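Local coordinates for endoglucanase (Bacillus akibai, PDB 1UWW), which cuts internal beta-1,4-glucosidic linkages of cellulose and related glucans, and is represented here by its family 28 carbohydrate-binding module, specific for non-crystalline cellulose, at residues Ser175-Ala178 and Gly179-Val183. Numbering follows the deposited sequence.
Sequences SDFA and GRVFV
With chi1 of Phe177 at 178°, CG stands anti to the backbone N and the ring is carried forward along the chain, past Gly179 and as far as Val181. Val181 meets it through one branch: chi1 of -57° sets CG1 beside the backbone N, and this methyl lies 3.7 Å from CZ of Phe177. The two side chains approach at a slant, and CE2 of Phe177 is the next ring atom to CG1, at 4.0 Å. On its way to Val181 the ring passes close to the main chain, CE2 of Phe177 standing 3.6 Å from the N of Gly179. Gly179 adopts a backbone conformation, extended with positive phi, that glycine takes readily, and the chain turns its corner here. Farther back, the N-H of Phe177 points almost straight at Ser175 OG (169° at the hydrogen), but at 3.3 Å this bond is weak; Ser175 OG is also hydrogen-bonded to Asp172. The remaining surroundings of the buried Phe177 ring include Phe57, whose ring plane is inclined to it, together with Leu95 and Pro97. Val181 packs in turn on Trp55 and Phe93, from the strands flanking its own. The local cluster thus joins the loop after strand 165-173 to the start of strand 180-189, a crossing from one antiparallel sheet to the other within the beta-sandwich of this carbohydrate-binding module.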
ATOM      1  N   SER A 175     -11.560   9.489   0.604  1.00 19.77           N
ATOM      2  CA  SER A 175     -12.567   9.456  -0.470  1.00 19.11           C
ATOM      3  C   SER A 175     -13.956   9.713   0.083  1.00 19.31           C
ATOM      4  O   SER A 175     -14.172   9.681   1.285  1.00 20.30           O
ATOM      5  CB  SER A 175     -12.591   8.111  -1.187  1.00 19.28           C
ATOM      6  OG  SER A 175     -13.377   7.179  -0.476  1.00 21.11           O
ATOM      7  N   ASP A 176     -14.893   9.959  -0.832  1.00 18.99           N
ATOM      8  CA  ASP A 176     -16.305  10.065  -0.486  1.00 19.33           C
ATOM      9  C   ASP A 176     -17.112   8.967  -1.153  1.00 18.76           C
ATOM     10  O   ASP A 176     -18.334   9.093  -1.352  1.00 19.57           O
ATOM     11  CB  ASP A 176     -16.824  11.465  -0.811  1.00 19.75           C
ATOM     12  CG  ASP A 176     -16.774  11.805  -2.264  1.00 21.03           C
ATOM     13  OD1 ASP A 176     -16.235  11.050  -3.116  1.00 21.70           O
ATOM     14  OD2 ASP A 176     -17.291  12.892  -2.678  1.00 23.56           O
ATOM     15  N   PHE A 177     -16.457   7.862  -1.487  1.00 17.96           N
ATOM     16  CA  PHE A 177     -17.137   6.797  -2.184  1.00 17.60           C
ATOM     17  C   PHE A 177     -18.371   6.283  -1.437  1.00 17.09           C
ATOM     18  O   PHE A 177     -18.329   5.976  -0.244  1.00 17.83           O
ATOM     19  CB  PHE A 177     -16.194   5.588  -2.434  1.00 18.11           C
ATOM     20  CG  PHE A 177     -16.912   4.461  -3.125  1.00 18.63           C
ATOM     21  CD1 PHE A 177     -17.107   4.473  -4.488  1.00 18.43           C
ATOM     22  CD2 PHE A 177     -17.473   3.441  -2.404  1.00 17.46           C
ATOM     23  CE1 PHE A 177     -17.826   3.469  -5.124  1.00 20.23           C
ATOM     24  CE2 PHE A 177     -18.204   2.436  -3.036  1.00 18.67           C
ATOM     25  CZ  PHE A 177     -18.368   2.448  -4.377  1.00 19.30           C
ATOM     26  N   ALA A 178     -19.481   6.143  -2.184  1.00 16.54           N
ATOM     27  CA  ALA A 178     -20.637   5.387  -1.743  1.00 16.68           C
ATOM     28  C   ALA A 178     -21.260   4.732  -2.972  1.00 17.45           C
ATOM     29  O   ALA A 178     -21.367   5.375  -4.005  1.00 17.36           O
ATOM     30  CB  ALA A 178     -21.665   6.315  -1.077  1.00 17.37           C
ATOM     31  N   GLY A 179     -21.635   3.474  -2.854  1.00 16.42           N
ATOM     32  CA  GLY A 179     -22.221   2.748  -3.972  1.00 17.00           C
ATOM     33  C   GLY A 179     -22.035   1.272  -3.836  1.00 17.12           C
ATOM     34  O   GLY A 179     -21.783   0.769  -2.758  1.00 18.41           O
ATOM     35  N   ARG A 180     -22.239   0.571  -4.952  1.00 16.81           N
ATOM     36  CA  ARG A 180     -22.160  -0.887  -4.985  1.00 16.97           C
ATOM     37  C   ARG A 180     -20.863  -1.293  -5.668  1.00 17.35           C
ATOM     38  O   ARG A 180     -20.434  -0.630  -6.607  1.00 18.14           O
ATOM     39  CB  ARG A 180     -23.386  -1.462  -5.694  1.00 18.02           C
ATOM     40  CG  ARG A 180     -23.387  -2.971  -5.738  1.00 18.17           C
ATOM     41  CD  ARG A 180     -24.709  -3.572  -6.148  1.00 20.21           C
ATOM     42  NE  ARG A 180     -25.702  -3.505  -5.084  1.00 21.98           N
ATOM     43  CZ  ARG A 180     -25.729  -4.286  -4.020  1.00 21.83           C
ATOM     44  NH1 ARG A 180     -24.860  -5.270  -3.849  1.00 20.36           N
ATOM     45  NH2 ARG A 180     -26.667  -4.127  -3.089  1.00 25.55           N
ATOM     46  N   VAL A 181     -20.235  -2.336  -5.132  1.00 17.44           N
ATOM     47  CA  VAL A 181     -19.019  -2.881  -5.717  1.00 18.24           C
ATOM     48  C   VAL A 181     -19.253  -4.367  -5.976  1.00 17.62           C
ATOM     49  O   VAL A 181     -20.143  -5.018  -5.422  1.00 16.83           O
ATOM     50  CB  VAL A 181     -17.760  -2.623  -4.886  1.00 19.41           C
ATOM     51  CG1 VAL A 181     -17.551  -1.127  -4.647  1.00 20.25           C
ATOM     52  CG2 VAL A 181     -17.768  -3.380  -3.611  1.00 18.17           C
ATOM     53  N   PHE A 182     -18.422  -4.898  -6.863  1.00 16.85           N
ATOM     54  CA  PHE A 182     -18.566  -6.264  -7.383  1.00 16.58           C
ATOM     55  C   PHE A 182     -17.162  -6.860  -7.567  1.00 15.68           C
ATOM     56  O   PHE A 182     -16.269  -6.199  -8.103  1.00 16.50           O
ATOM     57  CB  PHE A 182     -19.256  -6.294  -8.751  1.00 16.79           C
ATOM     58  CG  PHE A 182     -20.565  -5.518  -8.844  1.00 18.10           C
ATOM     59  CD1 PHE A 182     -20.576  -4.116  -8.984  1.00 18.33           C
ATOM     60  CD2 PHE A 182     -21.762  -6.196  -8.870  1.00 17.78           C
ATOM     61  CE1 PHE A 182     -21.761  -3.420  -9.108  1.00 19.27           C
ATOM     62  CE2 PHE A 182     -22.980  -5.489  -9.015  1.00 20.22           C
ATOM     63  CZ  PHE A 182     -22.967  -4.128  -9.144  1.00 18.85           C
ATOM     64  N   VAL A 183     -17.004  -8.118  -7.179  1.00 16.15           N
ATOM     65  CA  VAL A 183     -15.755  -8.880  -7.337  1.00 16.27           C
ATOM     66  C   VAL A 183     -16.055 -10.156  -8.119  1.00 16.28           C
ATOM     67  O   VAL A 183     -16.973 -10.895  -7.789  1.00 16.65           O
ATOM     68  CB  VAL A 183     -15.223  -9.248  -5.929  1.00 16.60           C
ATOM     69  CG1 VAL A 183     -14.105 -10.294  -5.970  1.00 17.74           C
ATOM     70  CG2 VAL A 183     -14.788  -7.997  -5.168  1.00 17.49           C
TER